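Local atomic coordinates of methylglyoxal reductase (NADPH-dependent) (Candida albicans SC5314, PDB entry 6KWS), a protein that probably uses NADPH to reduce methylglyoxal, as an oxidoreductase of the dihydroflavonol-4-reductase subfamily within the NAD(P)-dependent epimerase/dehydratase family. Residues A[219-231]-A[277-291]. The protein carries 1 engineered substitution. Residues are numbered along the deposited sequence; the frame is centred on the assembly and turned at random.
Sequences NSILKLKPNDSIP and INDKFPDLKGKIPVD
In Ile221, chi1 of -60° sets CG1 beside the backbone N and turns CG2 anti to it, while the side chain of Ile277 runs extended beyond CG1 to end in CD1; Ile221 CG2 thus comes within 3.9 Å of Ile277 CD1. This is a helix-and-loop contact in the extended Rossmann-type short-chain dehydrogenase/reductase fold, away from the NADPH-binding residues, and it exemplifies two chain segments meeting without a hydrogen bond between them. The ends of helices 216-222 and 270-280 supply part of the apolar contact. Leu222 CD2 lies 4.1 Å from Ile277 CD1 and equally near Leu284 CD1, so one methyl touches both the last turn of the helix (Ile277) and the loop beyond it (Leu284). Helix 323-337 adds Val331 against Ile277. In Ile288, CG1 sits between the backbone N and the carbonyl carbon (chi1 56°), which leaves CG2 beside N, where it meets the carbonyl oxygens of Ile221 and Leu224.

Farther along, proline rings meet backbone. The ring of Pro289 fits against the type I beta turn Lys225-Asp228: its CG is 3.3 Å from Lys225 O and also touches Asp228 O, while its CD rests 3.5 Å from Leu224 CB. The turn is braced by Lys225 N, which donates to Asp228 OD1 from well above the carboxylate plane. Pro226 sets CG against Gly286 O and CD against Lys287 O, and its own carbonyl receives a CA-H...O contact from Pro289. At CB of Pro289, the side chains of Ile230 and Pro289 run past each other in opposite directions; Ile230 also touches Gln271 and Val274 of helix 270-280, and its CD1 approaches Asp291 CB. The segment carrying Pro289 is tied back to that helix by a bond almost exactly in the amide plane of Asn278, whose ND2 donates to Pro289 O at 2.7 Å.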
ATOM      1  N   ASN A 219      -6.680  -5.693  14.244  1.00 55.80           N
ATOM      2  CA  ASN A 219      -7.587  -6.814  14.465  1.00 52.44           C
ATOM      3  C   ASN A 219      -7.054  -7.767  15.529  1.00 53.74           C
ATOM      4  O   ASN A 219      -7.821  -8.274  16.355  1.00 52.74           O
ATOM      5  CB  ASN A 219      -7.809  -7.562  13.151  1.00 58.16           C
ATOM      6  CG  ASN A 219      -9.113  -8.315  13.130  1.00 58.48           C
ATOM      7  OD1 ASN A 219     -10.055  -7.940  13.815  1.00 59.33           O
ATOM      8  ND2 ASN A 219      -9.172  -9.393  12.362  1.00 64.09           N
ATOM      9  N   SER A 220      -5.743  -8.031  15.520  1.00 53.01           N
ATOM     10  CA  SER A 220      -5.194  -8.999  16.456  1.00 50.04           C
ATOM     11  C   SER A 220      -5.322  -8.512  17.898  1.00 52.31           C
ATOM     12  O   SER A 220      -5.453  -9.332  18.816  1.00 51.89           O
ATOM     13  CB  SER A 220      -3.741  -9.296  16.101  1.00 51.59           C
ATOM     14  OG  SER A 220      -2.900  -8.253  16.552  1.00 60.21           O
ATOM     15  N   ILE A 221      -5.315  -7.190  18.114  1.00 51.01           N
ATOM     16  CA  ILE A 221      -5.635  -6.644  19.435  1.00 46.86           C
ATOM     17  C   ILE A 221      -7.029  -7.079  19.881  1.00 50.21           C
ATOM     18  O   ILE A 221      -7.239  -7.448  21.044  1.00 52.49           O
ATOM     19  CB  ILE A 221      -5.527  -5.110  19.440  1.00 45.48           C
ATOM     20  CG1 ILE A 221      -4.121  -4.624  19.072  1.00 47.57           C
ATOM     21  CG2 ILE A 221      -5.976  -4.567  20.771  1.00 42.14           C
ATOM     22  CD1 ILE A 221      -3.043  -5.200  19.909  1.00 50.53           C
ATOM     23  N   LEU A 222      -8.011  -7.026  18.976  1.00 48.95           N
ATOM     24  CA  LEU A 222      -9.389  -7.313  19.370  1.00 48.82           C
ATOM     25  C   LEU A 222      -9.606  -8.760  19.786  1.00 49.36           C
ATOM     26  O   LEU A 222     -10.640  -9.059  20.385  1.00 45.46           O
ATOM     27  CB  LEU A 222     -10.364  -6.971  18.238  1.00 45.25           C
ATOM     28  CG  LEU A 222     -10.385  -5.501  17.835  1.00 42.56           C
ATOM     29  CD1 LEU A 222     -11.345  -5.242  16.706  1.00 39.33           C
ATOM     30  CD2 LEU A 222     -10.737  -4.665  19.029  1.00 47.03           C
ATOM     31  N   LYS A 223      -8.676  -9.663  19.495  1.00 49.87           N
ATOM     32  CA  LYS A 223      -8.834 -11.056  19.888  1.00 53.01           C
ATOM     33  C   LYS A 223      -8.090 -11.405  21.171  1.00 49.83           C
ATOM     34  O   LYS A 223      -8.004 -12.581  21.519  1.00 54.38           O
ATOM     35  CB  LYS A 223      -8.379 -11.978  18.763  1.00 57.21           C
ATOM     36  CG  LYS A 223      -9.107 -11.748  17.461  1.00 57.27           C
ATOM     37  CD  LYS A 223      -8.570 -12.700  16.426  1.00 63.21           C
ATOM     38  CE  LYS A 223      -8.772 -12.168  15.035  1.00 67.33           C
ATOM     39  NZ  LYS A 223      -7.643 -12.639  14.187  1.00 72.10           N
ATOM     40  N   LEU A 224      -7.558 -10.426  21.881  1.00 51.26           N
ATOM     41  CA  LEU A 224      -6.886 -10.701  23.138  1.00 53.13           C
ATOM     42  C   LEU A 224      -7.878 -10.717  24.296  1.00 54.95           C
ATOM     43  O   LEU A 224      -8.848  -9.955  24.321  1.00 53.68           O
ATOM     44  CB  LEU A 224      -5.802  -9.658  23.395  1.00 53.25           C
ATOM     45  CG  LEU A 224      -4.781  -9.573  22.270  1.00 51.97           C
ATOM     46  CD1 LEU A 224      -3.719  -8.528  22.589  1.00 48.13           C
ATOM     47  CD2 LEU A 224      -4.169 -10.953  22.008  1.00 46.67           C
ATOM     48  N   LYS A 225      -7.618 -11.611  25.273  1.00 66.14           N
ATOM     49  CA  LYS A 225      -8.280 -11.732  26.567  1.00 67.22           C
ATOM     50  C   LYS A 225      -7.611 -10.809  27.594  1.00 62.85           C
ATOM     51  O   LYS A 225      -6.417 -10.503  27.475  1.00 59.60           O
ATOM     52  CB  LYS A 225      -8.227 -13.184  27.050  1.00 69.57           C
ATOM     53  CG  LYS A 225      -8.453 -14.232  25.952  1.00 66.89           C
ATOM     54  CD  LYS A 225      -8.881 -15.574  26.540  1.00 73.94           C
ATOM     55  CE  LYS A 225     -10.002 -16.228  25.707  1.00 71.76           C
ATOM     56  NZ  LYS A 225     -11.362 -15.623  25.863  1.00 69.09           N
ATOM     57  N   PRO A 226      -8.364 -10.362  28.632  1.00 63.23           N
ATOM     58  CA  PRO A 226      -7.880  -9.286  29.520  1.00 62.11           C
ATOM     59  C   PRO A 226      -6.494  -9.433  30.145  1.00 61.23           C
ATOM     60  O   PRO A 226      -5.884  -8.412  30.500  1.00 67.28           O
ATOM     61  CB  PRO A 226      -8.965  -9.242  30.606  1.00 55.63           C
ATOM     62  CG  PRO A 226     -10.200  -9.577  29.867  1.00 53.59           C
ATOM     63  CD  PRO A 226      -9.792 -10.655  28.876  1.00 57.01           C
ATOM     64  N   ASN A 227      -5.975 -10.646  30.311  1.00 59.42           N
ATOM     65  CA  ASN A 227      -4.645 -10.824  30.880  1.00 66.88           C
ATOM     66  C   ASN A 227      -3.669 -11.469  29.901  1.00 67.69           C
ATOM     67  O   ASN A 227      -2.633 -12.008  30.321  1.00 63.20           O
ATOM     68  CB  ASN A 227      -4.721 -11.620  32.189  1.00 69.30           C
ATOM     69  CG  ASN A 227      -5.711 -11.015  33.184  1.00 76.29           C
ATOM     70  OD1 ASN A 227      -5.473  -9.937  33.757  1.00 76.33           O
ATOM     71  ND2 ASN A 227      -6.822 -11.720  33.413  1.00 74.68           N
ATOM     72  N   ASP A 228      -3.972 -11.418  28.607  1.00 70.93           N
ATOM     73  CA  ASP A 228      -2.963 -11.617  27.576  1.00 64.34           C
ATOM     74  C   ASP A 228      -1.936 -10.499  27.632  1.00 61.40           C
ATOM     75  O   ASP A 228      -2.239  -9.361  28.010  1.00 59.70           O
ATOM     76  CB  ASP A 228      -3.593 -11.640  26.183  1.00 62.70           C
ATOM     77  CG  ASP A 228      -4.414 -12.875  25.944  1.00 71.93           C
ATOM     78  OD1 ASP A 228      -5.187 -12.909  24.954  1.00 73.04           O
ATOM     79  OD2 ASP A 228      -4.279 -13.819  26.758  1.00 80.73           O
ATOM     80  N   SER A 229      -0.707 -10.840  27.273  1.00 61.02           N
ATOM     81  CA  SER A 229       0.298  -9.815  27.072  1.00 67.25           C
ATOM     82  C   SER A 229       0.079  -9.193  25.702  1.00 64.78           C
ATOM     83  O   SER A 229      -0.440  -9.834  24.779  1.00 62.56           O
ATOM     84  CB  SER A 229       1.716 -10.387  27.203  1.00 65.48           C
ATOM     85  OG  SER A 229       1.859 -11.596  26.471  1.00 67.65           O
ATOM     86  N   ILE A 230       0.441  -7.926  25.593  1.00 61.52           N
ATOM     87  CA  ILE A 230       0.176  -7.162  24.374  1.00 58.40           C
ATOM     88  C   ILE A 230       1.300  -7.430  23.382  1.00 56.54           C
ATOM     89  O   ILE A 230       2.472  -7.363  23.770  1.00 56.69           O
ATOM     90  CB  ILE A 230       0.079  -5.682  24.705  1.00 59.07           C
ATOM     91  CG1 ILE A 230      -1.150  -5.445  25.589  1.00 56.80           C
ATOM     92  CG2 ILE A 230       0.098  -4.849  23.430  1.00 56.72           C
ATOM     93  CD1 ILE A 230      -1.218  -4.063  26.153  1.00 57.29           C
ATOM     94  N   PRO A 231       1.003  -7.720  22.113  1.00 58.39           N
ATOM     95  CA  PRO A 231       2.084  -8.015  21.169  1.00 56.74           C
ATOM     96  C   PRO A 231       3.055  -6.849  21.079  1.00 62.07           C
ATOM     97  O   PRO A 231       2.722  -5.699  21.379  1.00 62.38           O
ATOM     98  CB  PRO A 231       1.359  -8.232  19.834  1.00 49.44           C
ATOM     99  CG  PRO A 231      -0.071  -8.411  20.177  1.00 56.21           C
ATOM    100  CD  PRO A 231      -0.296  -7.613  21.426  1.00 59.88           C
ATOM    101  N   ILE A 277      -8.217   2.014  21.701  1.00 39.90           N
ATOM    102  CA  ILE A 277      -9.402   1.166  21.723  1.00 40.68           C
ATOM    103  C   ILE A 277     -10.049   1.206  23.103  1.00 45.84           C
ATOM    104  O   ILE A 277     -11.266   1.410  23.229  1.00 42.13           O
ATOM    105  CB  ILE A 277      -9.036  -0.267  21.284  1.00 45.66           C
ATOM    106  CG1 ILE A 277      -8.525  -0.249  19.834  1.00 39.68           C
ATOM    107  CG2 ILE A 277     -10.230  -1.235  21.432  1.00 36.98           C
ATOM    108  CD1 ILE A 277      -8.042  -1.606  19.323  1.00 36.67           C
ATOM    109  N   ASN A 278      -9.236   1.058  24.161  1.00 47.02           N
ATOM    110  CA  ASN A 278      -9.781   1.095  25.516  1.00 46.12           C
ATOM    111  C   ASN A 278     -10.468   2.428  25.816  1.00 53.44           C
ATOM    112  O   ASN A 278     -11.447   2.453  26.575  1.00 58.81           O
ATOM    113  CB  ASN A 278      -8.689   0.783  26.539  1.00 38.33           C
ATOM    114  CG  ASN A 278      -8.552  -0.711  26.802  1.00 46.93           C
ATOM    115  OD1 ASN A 278      -9.550  -1.388  27.030  1.00 53.64           O
ATOM    116  ND2 ASN A 278      -7.324  -1.226  26.801  1.00 42.82           N
ATOM    117  N   ASP A 279     -10.032   3.526  25.182  1.00 49.51           N
ATOM    118  CA  ASP A 279     -10.643   4.828  25.443  1.00 53.90           C
ATOM    119  C   ASP A 279     -11.799   5.196  24.502  1.00 52.37           C
ATOM    120  O   ASP A 279     -12.566   6.113  24.815  1.00 48.21           O
ATOM    121  CB  ASP A 279      -9.571   5.924  25.409  1.00 48.13           C
ATOM    122  CG  ASP A 279      -8.887   6.121  26.793  1.00 78.76           C
ATOM    123  OD1 ASP A 279      -9.572   6.633  27.725  1.00 80.98           O
ATOM    124  OD2 ASP A 279      -7.680   5.742  26.956  1.00 73.20           O
ATOM    125  N   LYS A 280     -12.001   4.500  23.391  1.00 45.84           N
ATOM    126  CA  LYS A 280     -13.089   4.883  22.502  1.00 45.03           C
ATOM    127  C   LYS A 280     -14.190   3.836  22.391  1.00 46.11           C
ATOM    128  O   LYS A 280     -15.239   4.119  21.802  1.00 44.39           O
ATOM    129  CB  LYS A 280     -12.548   5.207  21.102  1.00 41.44           C
ATOM    130  CG  LYS A 280     -11.446   6.247  21.093  1.00 38.70           C
ATOM    131  CD  LYS A 280     -11.981   7.627  21.323  1.00 42.97           C
ATOM    132  CE  LYS A 280     -10.924   8.512  21.966  1.00 47.65           C
ATOM    133  NZ  LYS A 280     -11.222   9.957  21.778  1.00 55.66           N
ATOM    134  N   PHE A 281     -14.002   2.643  22.940  1.00 42.29           N
ATOM    135  CA  PHE A 281     -14.988   1.578  22.819  1.00 46.04           C
ATOM    136  C   PHE A 281     -15.303   1.083  24.222  1.00 52.74           C
ATOM    137  O   PHE A 281     -14.759   0.058  24.678  1.00 44.20           O
ATOM    138  CB  PHE A 281     -14.496   0.467  21.894  1.00 43.75           C
ATOM    139  CG  PHE A 281     -14.295   0.919  20.482  1.00 40.45           C
ATOM    140  CD1 PHE A 281     -15.288   0.752  19.537  1.00 37.44           C
ATOM    141  CD2 PHE A 281     -13.111   1.533  20.103  1.00 41.54           C
ATOM    142  CE1 PHE A 281     -15.099   1.175  18.227  1.00 39.88           C
ATOM    143  CE2 PHE A 281     -12.919   1.960  18.806  1.00 41.58           C
ATOM    144  CZ  PHE A 281     -13.916   1.778  17.862  1.00 40.91           C
ATOM    145  N   PRO A 282     -16.185   1.796  24.931  1.00 58.59           N
ATOM    146  CA  PRO A 282     -16.606   1.364  26.272  1.00 51.86           C
ATOM    147  C   PRO A 282     -17.016  -0.088  26.297  1.00 58.29           C
ATOM    148  O   PRO A 282     -16.716  -0.809  27.250  1.00 59.91           O
ATOM    149  CB  PRO A 282     -17.783   2.294  26.563  1.00 51.67           C
ATOM    150  CG  PRO A 282     -17.500   3.523  25.727  1.00 51.91           C
ATOM    151  CD  PRO A 282     -16.922   2.985  24.471  1.00 56.32           C
ATOM    152  N   ASP A 283     -17.661  -0.549  25.219  1.00 62.37           N
ATOM    153  CA  ASP A 283     -18.068  -1.944  25.104  1.00 60.52           C
ATOM    154  C   ASP A 283     -16.901  -2.904  25.268  1.00 63.81           C
ATOM    155  O   ASP A 283     -17.047  -3.925  25.962  1.00 62.85           O
ATOM    156  CB  ASP A 283     -18.769  -2.173  23.770  1.00 65.19           C
ATOM    157  CG  ASP A 283     -20.283  -2.099  23.907  1.00 82.47           C
ATOM    158  OD1 ASP A 283     -20.820  -2.806  24.790  1.00 86.20           O
ATOM    159  OD2 ASP A 283     -20.927  -1.332  23.152  1.00 85.56           O
ATOM    160  N   LEU A 284     -15.747  -2.594  24.638  1.00 58.87           N
ATOM    161  CA  LEU A 284     -14.600  -3.502  24.683  1.00 56.08           C
ATOM    162  C   LEU A 284     -13.706  -3.258  25.892  1.00 53.49           C
ATOM    163  O   LEU A 284     -12.905  -4.131  26.247  1.00 53.05           O
ATOM    164  CB  LEU A 284     -13.762  -3.391  23.402  1.00 48.92           C
ATOM    165  CG  LEU A 284     -14.537  -3.586  22.107  1.00 54.91           C
ATOM    166  CD1 LEU A 284     -13.916  -2.840  20.914  1.00 43.23           C
ATOM    167  CD2 LEU A 284     -14.680  -5.076  21.799  1.00 53.73           C
ATOM    168  N   LYS A 285     -13.816  -2.098  26.531  1.00 54.19           N
ATOM    169  CA  LYS A 285     -12.994  -1.826  27.700  1.00 55.71           C
ATOM    170  C   LYS A 285     -13.330  -2.831  28.786  1.00 58.02           C
ATOM    171  O   LYS A 285     -14.475  -2.915  29.234  1.00 63.75           O
ATOM    172  CB  LYS A 285     -13.202  -0.396  28.204  1.00 52.94           C
ATOM    173  CG  LYS A 285     -12.212  -0.034  29.292  1.00 54.56           C
ATOM    174  CD  LYS A 285     -12.451   1.358  29.867  1.00 59.21           C
ATOM    175  CE  LYS A 285     -11.171   1.875  30.537  1.00 69.52           C
ATOM    176  NZ  LYS A 285     -10.952   3.341  30.318  1.00 72.88           N
ATOM    177  N   GLY A 286     -12.334  -3.606  29.196  1.00 56.92           N
ATOM    178  CA  GLY A 286     -12.519  -4.682  30.134  1.00 48.39           C
ATOM    179  C   GLY A 286     -12.421  -6.057  29.516  1.00 58.70           C
ATOM    180  O   GLY A 286     -12.141  -7.027  30.237  1.00 62.58           O
ATOM    181  N   LYS A 287     -12.641  -6.179  28.204  1.00 60.56           N
ATOM    182  CA  LYS A 287     -12.521  -7.459  27.515  1.00 58.16           C
ATOM    183  C   LYS A 287     -11.178  -7.635  26.815  1.00 57.84           C
ATOM    184  O   LYS A 287     -10.859  -8.749  26.392  1.00 64.37           O
ATOM    185  CB  LYS A 287     -13.658  -7.625  26.493  1.00 56.27           C
ATOM    186  CG  LYS A 287     -15.024  -7.190  27.025  1.00 64.72           C
ATOM    187  CD  LYS A 287     -16.185  -7.616  26.110  1.00 69.83           C
ATOM    188  CE  LYS A 287     -17.550  -7.206  26.687  1.00 63.73           C
ATOM    189  NZ  LYS A 287     -18.654  -7.385  25.683  1.00 68.51           N
ATOM    190  N   ILE A 288     -10.400  -6.573  26.675  1.00 58.06           N
ATOM    191  CA  ILE A 288      -9.082  -6.640  26.052  1.00 57.81           C
ATOM    192  C   ILE A 288      -8.092  -6.093  27.070  1.00 56.98           C
ATOM    193  O   ILE A 288      -8.494  -5.426  28.039  1.00 57.50           O
ATOM    194  CB  ILE A 288      -9.038  -5.867  24.713  1.00 50.07           C
ATOM    195  CG1 ILE A 288      -9.477  -4.423  24.918  1.00 48.58           C
ATOM    196  CG2 ILE A 288      -9.893  -6.564  23.659  1.00 47.24           C
ATOM    197  CD1 ILE A 288      -8.860  -3.455  23.941  1.00 53.03           C
ATOM    198  N   PRO A 289      -6.799  -6.367  26.899  1.00 56.89           N
ATOM    199  CA  PRO A 289      -5.826  -5.964  27.919  1.00 49.88           C
ATOM    200  C   PRO A 289      -5.716  -4.456  28.048  1.00 50.15           C
ATOM    201  O   PRO A 289      -6.193  -3.670  27.229  1.00 49.86           O
ATOM    202  CB  PRO A 289      -4.515  -6.575  27.421  1.00 56.57           C
ATOM    203  CG  PRO A 289      -4.935  -7.710  26.545  1.00 59.11           C
ATOM    204  CD  PRO A 289      -6.174  -7.211  25.865  1.00 57.08           C
ATOM    205  N   VAL A 290      -5.068  -4.054  29.135  1.00 54.32           N
ATOM    206  CA  VAL A 290      -4.735  -2.661  29.356  1.00 54.11           C
ATOM    207  C   VAL A 290      -3.236  -2.390  29.243  1.00 54.22           C
ATOM    208  O   VAL A 290      -2.854  -1.312  28.773  1.00 56.22           O
ATOM    209  CB  VAL A 290      -5.271  -2.215  30.734  1.00 51.58           C
ATOM    210  CG1 VAL A 290      -4.895  -0.762  31.031  1.00 46.74           C
ATOM    211  CG2 VAL A 290      -6.775  -2.399  30.779  1.00 51.82           C
ATOM    212  N   ASP A 291      -2.391  -3.385  29.535  1.00 55.54           N
ATOM    213  CA  ASP A 291      -1.093  -3.269  30.209  1.00 66.34           C
ATOM    214  C   ASP A 291      -0.684  -1.860  30.624  1.00 67.32           C
ATOM    215  O   ASP A 291      -1.322  -1.281  31.509  1.00 68.81           O
ATOM    216  CB  ASP A 291       0.033  -3.893  29.381  1.00 75.74           C
ATOM    217  CG  ASP A 291       1.031  -4.703  30.257  1.00 89.95           C
ATOM    218  OD1 ASP A 291       2.118  -5.059  29.750  1.00 91.78           O
ATOM    219  OD2 ASP A 291       0.726  -4.987  31.445  1.00 91.57           O
TER